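Local coordinates for replication initiator A family protein (Staphylococcus aureus CA-347, PDB 4PT7) that probably initiates replication of staphylococcal multiresistance plasmids, binding and assembling at the plasmid origin through a helix-turn-helix-type N-terminal domain, at residues Q9-Y12 against K13-Y17; N68-L71 against M72-L75; I85-G88 against L89-G93. All coordinates share one frame; numbering follows the deposited sequence.

Interaction 1: Q9-Y12 against K13-Y17; sequences QENY and KERFY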
ATOM      1  N   GLN B   9     -21.677 -13.489 -15.675  1.00 44.03           N
ATOM      2  CA  GLN B   9     -20.848 -13.928 -14.552  1.00 45.00           C
ATOM      3  C   GLN B   9     -19.572 -14.579 -15.084  1.00 45.09           C
ATOM      4  O   GLN B   9     -18.460 -14.183 -14.736  1.00 42.49           O
ATOM      5  CB  GLN B   9     -21.589 -14.957 -13.693  1.00 48.62           C
ATOM      6  CG  GLN B   9     -22.855 -14.464 -12.981  1.00 63.35           C
ATOM      7  CD  GLN B   9     -24.021 -14.208 -13.931  1.00 69.35           C
ATOM      8  OE1 GLN B   9     -24.263 -15.040 -14.838  1.00 66.44           O
ATOM      9  NE2 GLN B   9     -24.704 -13.174 -13.758  1.00 69.78           N
ATOM     10  N   GLU B  10     -19.750 -15.580 -15.937  1.00 44.25           N
ATOM     11  CA  GLU B  10     -18.632 -16.302 -16.524  1.00 45.58           C
ATOM     12  C   GLU B  10     -17.755 -15.342 -17.319  1.00 44.93           C
ATOM     13  O   GLU B  10     -16.531 -15.391 -17.225  1.00 47.28           O
ATOM     14  CB  GLU B  10     -19.160 -17.434 -17.418  1.00 48.31           C
ATOM     15  CG  GLU B  10     -18.156 -18.535 -17.744  1.00 57.79           C
ATOM     16  CD  GLU B  10     -17.605 -19.228 -16.488  1.00 69.14           C
ATOM     17  OE1 GLU B  10     -18.399 -19.531 -15.556  1.00 68.66           O
ATOM     18  OE2 GLU B  10     -16.375 -19.472 -16.444  1.00 64.15           O
ATOM     19  N   ASN B  11     -18.377 -14.444 -18.075  1.00 42.02           N
ATOM     20  CA  ASN B  11     -17.605 -13.503 -18.861  1.00 41.04           C
ATOM     21  C   ASN B  11     -16.679 -12.633 -18.004  1.00 43.22           C
ATOM     22  O   ASN B  11     -15.497 -12.484 -18.316  1.00 43.12           O
ATOM     23  CB  ASN B  11     -18.525 -12.617 -19.682  1.00 41.44           C
ATOM     24  CG  ASN B  11     -17.758 -11.769 -20.669  1.00 47.16           C
ATOM     25  OD1 ASN B  11     -17.060 -10.833 -20.286  1.00 53.71           O
ATOM     26  ND2 ASN B  11     -17.858 -12.111 -21.947  1.00 45.83           N
ATOM     27  N   TYR B  12     -17.208 -12.059 -16.927  1.00 43.56           N
ATOM     28  CA  TYR B  12     -16.403 -11.208 -16.050  1.00 45.36           C
ATOM     29  C   TYR B  12     -15.463 -12.054 -15.196  1.00 42.35           C
ATOM     30  O   TYR B  12     -14.426 -11.601 -14.740  1.00 42.30           O
ATOM     31  CB  TYR B  12     -17.321 -10.344 -15.177  1.00 45.89           C
ATOM     32  CG  TYR B  12     -17.819  -9.107 -15.899  1.00 47.00           C
ATOM     33  CD1 TYR B  12     -17.003  -7.985 -16.036  1.00 46.43           C
ATOM     34  CD2 TYR B  12     -19.091  -9.067 -16.469  1.00 50.80           C
ATOM     35  CE1 TYR B  12     -17.437  -6.848 -16.723  1.00 50.27           C
ATOM     36  CE2 TYR B  12     -19.539  -7.932 -17.162  1.00 54.29           C
ATOM     37  CZ  TYR B  12     -18.705  -6.826 -17.282  1.00 55.63           C
ATOM     38  OH  TYR B  12     -19.141  -5.694 -17.943  1.00 61.54           O
ATOM     39  N   LYS B  13     -15.829 -13.310 -15.019  1.00 42.22           N
ATOM     40  CA  LYS B  13     -15.030 -14.250 -14.258  1.00 44.74           C
ATOM     41  C   LYS B  13     -13.804 -14.630 -15.094  1.00 48.10           C
ATOM     42  O   LYS B  13     -12.746 -14.955 -14.548  1.00 48.66           O
ATOM     43  CB  LYS B  13     -15.878 -15.487 -13.964  1.00 48.77           C
ATOM     44  CG  LYS B  13     -15.391 -16.358 -12.848  1.00 54.19           C
ATOM     45  CD  LYS B  13     -16.439 -17.444 -12.555  1.00 54.38           C
ATOM     46  CE  LYS B  13     -17.772 -16.850 -12.108  1.00 57.79           C
ATOM     47  NZ  LYS B  13     -18.769 -17.890 -11.692  1.00 53.69           N
ATOM     48  N   GLU B  14     -13.944 -14.572 -16.417  1.00 41.50           N
ATOM     49  CA  GLU B  14     -12.844 -14.929 -17.300  1.00 41.89           C
ATOM     50  C   GLU B  14     -12.027 -13.739 -17.801  1.00 38.63           C
ATOM     51  O   GLU B  14     -11.562 -13.729 -18.935  1.00 40.74           O
ATOM     52  CB  GLU B  14     -13.362 -15.754 -18.482  1.00 42.03           C
ATOM     53  CG  GLU B  14     -13.862 -17.149 -18.099  1.00 48.93           C
ATOM     54  CD  GLU B  14     -12.748 -18.080 -17.621  1.00 57.24           C
ATOM     55  OE1 GLU B  14     -12.872 -18.637 -16.507  1.00 63.83           O
ATOM     56  OE2 GLU B  14     -11.755 -18.261 -18.361  1.00 57.85           O
ATOM     57  N   ARG B  15     -11.856 -12.742 -16.943  1.00 35.46           N
ATOM     58  CA  ARG B  15     -11.045 -11.571 -17.272  1.00 38.78           C
ATOM     59  C   ARG B  15      -9.866 -11.581 -16.302  1.00 35.47           C
ATOM     60  O   ARG B  15     -10.050 -11.757 -15.088  1.00 34.43           O
ATOM     61  CB  ARG B  15     -11.879 -10.291 -17.134  1.00 41.39           C
ATOM     62  CG  ARG B  15     -13.086 -10.316 -18.070  1.00 45.69           C
ATOM     63  CD  ARG B  15     -13.753  -8.972 -18.224  1.00 49.36           C
ATOM     64  NE  ARG B  15     -14.927  -9.064 -19.087  1.00 51.61           N
ATOM     65  CZ  ARG B  15     -15.581  -8.009 -19.557  1.00 53.65           C
ATOM     66  NH1 ARG B  15     -15.169  -6.791 -19.245  1.00 56.94           N
ATOM     67  NH2 ARG B  15     -16.648  -8.168 -20.329  1.00 52.87           N
ATOM     68  N   PHE B  16      -8.657 -11.412 -16.826  1.00 32.89           N
ATOM     69  CA  PHE B  16      -7.483 -11.459 -15.968  1.00 34.98           C
ATOM     70  C   PHE B  16      -6.400 -10.447 -16.316  1.00 34.89           C
ATOM     71  O   PHE B  16      -6.473  -9.742 -17.322  1.00 38.18           O
ATOM     72  CB  PHE B  16      -6.821 -12.860 -16.006  1.00 36.13           C
ATOM     73  CG  PHE B  16      -7.764 -14.002 -16.320  1.00 37.48           C
ATOM     74  CD1 PHE B  16      -8.261 -14.173 -17.606  1.00 35.82           C
ATOM     75  CD2 PHE B  16      -8.134 -14.923 -15.334  1.00 36.92           C
ATOM     76  CE1 PHE B  16      -9.116 -15.242 -17.918  1.00 40.86           C
ATOM     77  CE2 PHE B  16      -8.990 -15.998 -15.634  1.00 37.78           C
ATOM     78  CZ  PHE B  16      -9.480 -16.155 -16.933  1.00 40.42           C
ATOM     79  N   TYR B  17      -5.400 -10.385 -15.447  1.00 27.99           N
ATOM     80  CA  TYR B  17      -4.222  -9.570 -15.652  1.00 33.19           C
ATOM     81  C   TYR B  17      -3.219 -10.664 -15.961  1.00 35.11           C
ATOM     82  O   TYR B  17      -3.220 -11.708 -15.310  1.00 36.49           O
ATOM     83  CB  TYR B  17      -3.829  -8.827 -14.375  1.00 31.17           C
ATOM     84  CG  TYR B  17      -4.729  -7.652 -14.092  1.00 35.56           C
ATOM     85  CD1 TYR B  17      -5.342  -7.511 -12.849  1.00 35.99           C
ATOM     86  CD2 TYR B  17      -4.994  -6.692 -15.079  1.00 32.72           C
ATOM     87  CE1 TYR B  17      -6.201  -6.442 -12.591  1.00 35.73           C
ATOM     88  CE2 TYR B  17      -5.847  -5.629 -14.835  1.00 34.34           C
ATOM     89  CZ  TYR B  17      -6.447  -5.507 -13.589  1.00 35.13           C
ATOM     90  OH  TYR B  17      -7.282  -4.449 -13.337  1.00 37.61           O
TER
HETATM   91  O   HOH W   1     -14.135 -13.019 -20.599  1.00 47.32           O
HETATM   92  O   HOH W   2     -12.233 -11.623 -12.919  1.00 37.33           O
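The guanidinium of Arg15 lies flat over one face of the Tyr12 ring, just where helix 8-13 gives way to the strand that begins at Phe16. The two planes are only 25° apart, and Arg15 CZ stands 4.0 Å from the centroid of the Tyr12 ring, a cation-pi stack offset toward the CE1 rim. Asn11 OD1 accepts from Arg15 NE at 3.0 Å and from Arg15 NH2 at 2.7 Å, close to the guanidinium plane, a side-on grip by two nitrogens on one oxygen. The Asn11 side chain leaves the helix with CG opposite the backbone N (chi1 -171°), which sets OD1 beside the guanidinium. Lys13 leans back along the helix: its N bonds to Gln9 O at 2.8 Å, its CB lies 3.0 Å from Gln9 O, and a bend at chi3 brings CE to 3.8 Å from Gln9 O. Glu14, the first residue to leave helical geometry, gives weak bonds from its N to Glu10 O and Asn11 O. Tyr12 OH is hydrogen-bonded to Glu124, and Arg15 NH1 is paired with Glu127, both of the second subunit. Ring and amide limit how the guanidinium can turn, consistent with its being held ready for that intersubunit partner.

Interaction 2: N68-L71 against M72-L75; sequences NEKL and MEIL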
ATOM      1  N   ASN B  68       0.874  10.967 -11.700  1.00 48.16           N
ATOM      2  CA  ASN B  68       1.192  10.134 -10.550  1.00 48.68           C
ATOM      3  C   ASN B  68      -0.061   9.785  -9.754  1.00 48.05           C
ATOM      4  O   ASN B  68      -0.163   8.699  -9.196  1.00 51.89           O
ATOM      5  CB  ASN B  68       2.200  10.854  -9.660  1.00 53.08           C
ATOM      6  CG  ASN B  68       3.603  10.829 -10.233  1.00 54.27           C
ATOM      7  OD1 ASN B  68       4.466  11.613  -9.834  1.00 61.26           O
ATOM      8  ND2 ASN B  68       3.844   9.914 -11.163  1.00 57.04           N
ATOM      9  N   GLU B  69      -1.018  10.708  -9.709  1.00 48.24           N
ATOM     10  CA  GLU B  69      -2.263  10.476  -8.986  1.00 51.35           C
ATOM     11  C   GLU B  69      -3.052   9.366  -9.677  1.00 49.51           C
ATOM     12  O   GLU B  69      -3.663   8.522  -9.021  1.00 49.89           O
ATOM     13  CB  GLU B  69      -3.137  11.749  -8.957  1.00 55.52           C
ATOM     14  CG  GLU B  69      -2.644  12.896  -8.066  1.00 62.89           C
ATOM     15  CD  GLU B  69      -1.631  13.830  -8.730  1.00 62.46           C
ATOM     16  OE1 GLU B  69      -1.265  14.833  -8.083  1.00 65.76           O
ATOM     17  OE2 GLU B  69      -1.198  13.578  -9.876  1.00 66.17           O
ATOM     18  N   LYS B  70      -3.057   9.395 -11.008  1.00 48.25           N
ATOM     19  CA  LYS B  70      -3.784   8.407 -11.804  1.00 48.85           C
ATOM     20  C   LYS B  70      -3.176   7.017 -11.669  1.00 42.93           C
ATOM     21  O   LYS B  70      -3.880   6.050 -11.418  1.00 43.76           O
ATOM     22  CB  LYS B  70      -3.801   8.812 -13.281  1.00 49.81           C
ATOM     23  CG  LYS B  70      -5.195   8.917 -13.877  1.00 50.66           C
ATOM     24  CD  LYS B  70      -6.021   7.666 -13.644  1.00 51.15           C
ATOM     25  CE  LYS B  70      -7.399   7.812 -14.264  1.00 55.16           C
ATOM     26  NZ  LYS B  70      -8.308   6.681 -13.959  1.00 55.27           N
ATOM     27  N   LEU B  71      -1.861   6.929 -11.835  1.00 41.90           N
ATOM     28  CA  LEU B  71      -1.154   5.658 -11.711  1.00 43.55           C
ATOM     29  C   LEU B  71      -1.424   5.039 -10.339  1.00 43.94           C
ATOM     30  O   LEU B  71      -1.718   3.846 -10.243  1.00 45.20           O
ATOM     31  CB  LEU B  71       0.354   5.866 -11.922  1.00 35.39           C
ATOM     32  CG  LEU B  71       0.788   6.197 -13.356  1.00 44.90           C
ATOM     33  CD1 LEU B  71       2.244   6.662 -13.385  1.00 42.58           C
ATOM     34  CD2 LEU B  71       0.592   4.959 -14.231  1.00 44.47           C
ATOM     35  N   MET B  72      -1.343   5.853  -9.287  1.00 47.03           N
ATOM     36  CA  MET B  72      -1.594   5.370  -7.927  1.00 48.99           C
ATOM     37  C   MET B  72      -2.985   4.743  -7.842  1.00 47.18           C
ATOM     38  O   MET B  72      -3.184   3.717  -7.198  1.00 46.82           O
ATOM     39  CB  MET B  72      -1.463   6.516  -6.915  1.00 48.88           C
ATOM     40  CG  MET B  72      -0.019   6.807  -6.509  1.00 49.45           C
ATOM     41  SD  MET B  72       0.156   8.278  -5.450  1.00 48.28           S
ATOM     42  CE  MET B  72      -1.132   7.975  -4.232  1.00 57.47           C
ATOM     43  N   GLU B  73      -3.942   5.360  -8.517  1.00 48.10           N
ATOM     44  CA  GLU B  73      -5.303   4.852  -8.532  1.00 48.60           C
ATOM     45  C   GLU B  73      -5.368   3.552  -9.343  1.00 48.86           C
ATOM     46  O   GLU B  73      -6.036   2.593  -8.939  1.00 43.45           O
ATOM     47  CB  GLU B  73      -6.245   5.873  -9.163  1.00 49.26           C
ATOM     48  CG  GLU B  73      -7.688   5.433  -9.137  1.00 59.35           C
ATOM     49  CD  GLU B  73      -8.478   5.988 -10.303  1.00 67.51           C
ATOM     50  OE1 GLU B  73      -8.352   5.438 -11.422  1.00 68.14           O
ATOM     51  OE2 GLU B  73      -9.214   6.978 -10.103  1.00 67.80           O
ATOM     52  N   ILE B  74      -4.677   3.526 -10.484  1.00 42.68           N
ATOM     53  CA  ILE B  74      -4.675   2.345 -11.346  1.00 45.89           C
ATOM     54  C   ILE B  74      -4.021   1.129 -10.681  1.00 44.46           C
ATOM     55  O   ILE B  74      -4.527   0.013 -10.782  1.00 45.48           O
ATOM     56  CB  ILE B  74      -3.952   2.627 -12.693  1.00 46.91           C
ATOM     57  CG1 ILE B  74      -4.760   3.627 -13.530  1.00 48.14           C
ATOM     58  CG2 ILE B  74      -3.783   1.332 -13.475  1.00 39.88           C
ATOM     59  CD1 ILE B  74      -4.035   4.105 -14.785  1.00 40.84           C
ATOM     60  N   LEU B  75      -2.901   1.365 -10.005  1.00 43.44           N
ATOM     61  CA  LEU B  75      -2.149   0.319  -9.318  1.00 44.06           C
ATOM     62  C   LEU B  75      -2.574   0.202  -7.856  1.00 44.06           C
ATOM     63  O   LEU B  75      -2.026  -0.616  -7.102  1.00 42.93           O
ATOM     64  CB  LEU B  75      -0.644   0.627  -9.392  1.00 41.48           C
ATOM     65  CG  LEU B  75      -0.090   0.887 -10.798  1.00 41.36           C
ATOM     66  CD1 LEU B  75       1.405   1.224 -10.743  1.00 37.62           C
ATOM     67  CD2 LEU B  75      -0.331  -0.347 -11.643  1.00 37.10           C
TER
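The carboxylate of Glu73, on the exposed side of helix 68-74, is met by Lys70 NZ on the syn side of OE1, 28° out of the carboxylate plane. The separation of Lys70 NZ and Glu73 OE1 is 2.8 Å, a hydrogen-bonded salt bridge between residues three apart. Both side chains run side by side and point the same way; Glu73 has CG anti to its backbone N (chi1 -177°) and stays extended beyond it, whereas the Lys70 chain bends at chi2 before its straight outer half brings CE within 3.8 Å of Glu73 OE1. The ammonium has a second carboxylate partner, Asp129 of the second subunit.

Beneath these charges the helix repeats its backbone bonds, among them Ile74 N to Lys70 O at 2.8 Å and Leu75 N to Leu71 O at 2.8 Å. Ile74 CG1 lies 3.3 Å from Lys70 O, and Leu75 CG 3.4 Å from Leu71 O, each against a carbonyl of the preceding turn. Leu71 faces Leu82 of helix 79-91, while Ile74 and Leu75 both rest on Ile42 of helix 34-52; Glu69 and Met72 pack on Lys30 of the third subunit. Helix 68-74 is therefore amphipathic: its apolar side joins two neighbouring helices of the domain, and the lysine between two acidic groups probably keeps its positive charge while tying this turn to the second subunit.

Interaction 3: I85-G88 against L89-G93; sequences IKKG and LENDG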
ATOM      1  N   ILE B  85       8.024   0.827  -7.676  1.00 43.76           N
ATOM      2  CA  ILE B  85       7.608  -0.005  -8.801  1.00 44.88           C
ATOM      3  C   ILE B  85       8.236   0.485 -10.100  1.00 43.91           C
ATOM      4  O   ILE B  85       8.873  -0.295 -10.823  1.00 41.75           O
ATOM      5  CB  ILE B  85       6.062  -0.051  -8.898  1.00 44.22           C
ATOM      6  CG1 ILE B  85       5.526  -0.902  -7.737  1.00 40.62           C
ATOM      7  CG2 ILE B  85       5.616  -0.642 -10.238  1.00 46.04           C
ATOM      8  CD1 ILE B  85       4.022  -0.922  -7.607  1.00 35.75           C
ATOM      9  N   LYS B  86       8.081   1.776 -10.376  1.00 41.68           N
ATOM     10  CA  LYS B  86       8.650   2.380 -11.573  1.00 47.54           C
ATOM     11  C   LYS B  86      10.158   2.149 -11.638  1.00 49.11           C
ATOM     12  O   LYS B  86      10.704   1.821 -12.695  1.00 51.81           O
ATOM     13  CB  LYS B  86       8.360   3.884 -11.594  1.00 44.01           C
ATOM     14  CG  LYS B  86       6.878   4.219 -11.727  1.00 50.79           C
ATOM     15  CD  LYS B  86       6.590   5.699 -11.433  1.00 55.36           C
ATOM     16  CE  LYS B  86       7.208   6.632 -12.443  1.00 57.58           C
ATOM     17  NZ  LYS B  86       6.907   8.049 -12.090  1.00 58.46           N
ATOM     18  N   LYS B  87      10.822   2.308 -10.500  1.00 48.78           N
ATOM     19  CA  LYS B  87      12.265   2.131 -10.437  1.00 48.34           C
ATOM     20  C   LYS B  87      12.639   0.684 -10.748  1.00 43.83           C
ATOM     21  O   LYS B  87      13.568   0.419 -11.509  1.00 45.06           O
ATOM     22  CB  LYS B  87      12.784   2.509  -9.045  1.00 53.38           C
ATOM     23  CG  LYS B  87      14.301   2.725  -8.965  1.00 63.54           C
ATOM     24  CD  LYS B  87      14.717   4.002  -9.707  1.00 73.71           C
ATOM     25  CE  LYS B  87      16.154   4.432  -9.372  1.00 77.85           C
ATOM     26  NZ  LYS B  87      17.203   3.451  -9.783  1.00 78.97           N
ATOM     27  N   GLY B  88      11.907  -0.249 -10.150  1.00 39.11           N
ATOM     28  CA  GLY B  88      12.171  -1.655 -10.372  1.00 36.65           C
ATOM     29  C   GLY B  88      11.924  -2.076 -11.816  1.00 36.92           C
ATOM     30  O   GLY B  88      12.731  -2.786 -12.395  1.00 35.16           O
ATOM     31  N   LEU B  89      10.815  -1.646 -12.411  1.00 36.70           N
ATOM     32  CA  LEU B  89      10.543  -2.016 -13.800  1.00 38.65           C
ATOM     33  C   LEU B  89      11.580  -1.377 -14.714  1.00 42.13           C
ATOM     34  O   LEU B  89      12.038  -2.002 -15.676  1.00 42.05           O
ATOM     35  CB  LEU B  89       9.132  -1.585 -14.217  1.00 32.70           C
ATOM     36  CG  LEU B  89       8.004  -2.254 -13.420  1.00 33.78           C
ATOM     37  CD1 LEU B  89       6.645  -1.862 -13.997  1.00 34.61           C
ATOM     38  CD2 LEU B  89       8.181  -3.761 -13.464  1.00 35.94           C
ATOM     39  N   GLU B  90      11.970  -0.147 -14.386  1.00 44.29           N
ATOM     40  CA  GLU B  90      12.955   0.576 -15.178  1.00 48.09           C
ATOM     41  C   GLU B  90      14.337  -0.084 -15.130  1.00 47.75           C
ATOM     42  O   GLU B  90      15.023  -0.174 -16.149  1.00 48.48           O
ATOM     43  CB  GLU B  90      13.057   2.023 -14.702  1.00 50.28           C
ATOM     44  CG  GLU B  90      13.591   2.979 -15.756  1.00 60.09           C
ATOM     45  CD  GLU B  90      13.577   4.439 -15.312  1.00 63.37           C
ATOM     46  OE1 GLU B  90      12.533   4.905 -14.796  1.00 60.21           O
ATOM     47  OE2 GLU B  90      14.610   5.121 -15.496  1.00 61.68           O
ATOM     48  N   ASN B  91      14.740  -0.564 -13.959  1.00 46.92           N
ATOM     49  CA  ASN B  91      16.051  -1.203 -13.834  1.00 50.88           C
ATOM     50  C   ASN B  91      16.163  -2.495 -14.631  1.00 51.69           C
ATOM     51  O   ASN B  91      17.263  -2.924 -14.970  1.00 53.51           O
ATOM     52  CB  ASN B  91      16.389  -1.498 -12.366  1.00 51.72           C
ATOM     53  CG  ASN B  91      16.721  -0.244 -11.573  1.00 62.86           C
ATOM     54  OD1 ASN B  91      17.293   0.715 -12.105  1.00 65.60           O
ATOM     55  ND2 ASN B  91      16.374  -0.250 -10.289  1.00 60.06           N
ATOM     56  N   ASP B  92      15.027  -3.119 -14.924  1.00 49.97           N
ATOM     57  CA  ASP B  92      15.031  -4.365 -15.675  1.00 48.12           C
ATOM     58  C   ASP B  92      14.616  -4.169 -17.131  1.00 46.85           C
ATOM     59  O   ASP B  92      14.284  -5.118 -17.834  1.00 51.60           O
ATOM     60  CB  ASP B  92      14.137  -5.394 -14.971  1.00 48.25           C
ATOM     61  CG  ASP B  92      14.876  -6.143 -13.870  1.00 49.69           C
ATOM     62  OD1 ASP B  92      14.231  -6.705 -12.957  1.00 52.80           O
ATOM     63  OD2 ASP B  92      16.119  -6.185 -13.935  1.00 49.41           O
ATOM     64  N   GLY B  93      14.657  -2.921 -17.580  1.00 47.31           N
ATOM     65  CA  GLY B  93      14.302  -2.608 -18.951  1.00 43.31           C
ATOM     66  C   GLY B  93      12.861  -2.893 -19.322  1.00 41.04           C
ATOM     67  O   GLY B  93      12.537  -2.991 -20.498  1.00 42.05           O
TER
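Leu89 N donates to Ile85 O at 2.8 Å, the first of the backbone bonds that carry helix 79-91 through its last turn. Glu90 N to Lys86 O and Asn91 N to Lys87 O follow, both at 2.9 Å, but the next in the series, Asp92 N to Gly88 O, is weak at 3.4 Å. Here the helix stops in a Schellman motif: Gly93, with a positive phi of 64°, is the C-prime residue, and its N reaches back to Glu90 O at 3.1 Å while Leu94 N turns to Leu89 O.

Outside the backbone, Lys87 crosses Asn91. Its chain bends at chi2 and again at chi4, which brings NZ to 3.6 Å from Asn91 OD1, near but too far for a firm polar bond. Glu90 sends its carboxylate elsewhere, to Gln97, and Lys86 makes a weak bond to that same residue. On the buried side Ile85 and Leu89 lie alongside each other, pointing the same way, with Ile85 CG2 and Leu89 CD1 4.1 Å apart. They rest on helix 34-52, Ile85 against Ala39 and Leu89 against Met36. Polar groups thus gather on the outer side of the helix and apolar ones on the inner, and the positive phi of Gly93 lets the chain leave toward strand 95-98 while Gly93 N and Leu94 N still serve the last carbonyls, those of Glu90 and Leu89.

The three contacts come in series along the chain. Interaction 1 sits on the N-terminal arm, where helix 8-13 passes into strand 16-20, about 23 Å between centres from interaction 2 and about 29 Å from interaction 3, on the opposite side of the chain's centre from the latter. Interactions 2 and 3 lie on consecutive helices, 68-74 and 79-91, with centres about 16 Å apart; they touch where Asn68 ND2 comes to 3.7 Å from Lys86 NZ. Helix 34-52 is touched by side chains of all three. Interactions 1 and 2 both meet other subunits, consistent with a part in assembly, whereas no other chain touches interaction 3; helices 68-74 and 79-91 fit the helix-turn-helix clan of RepA.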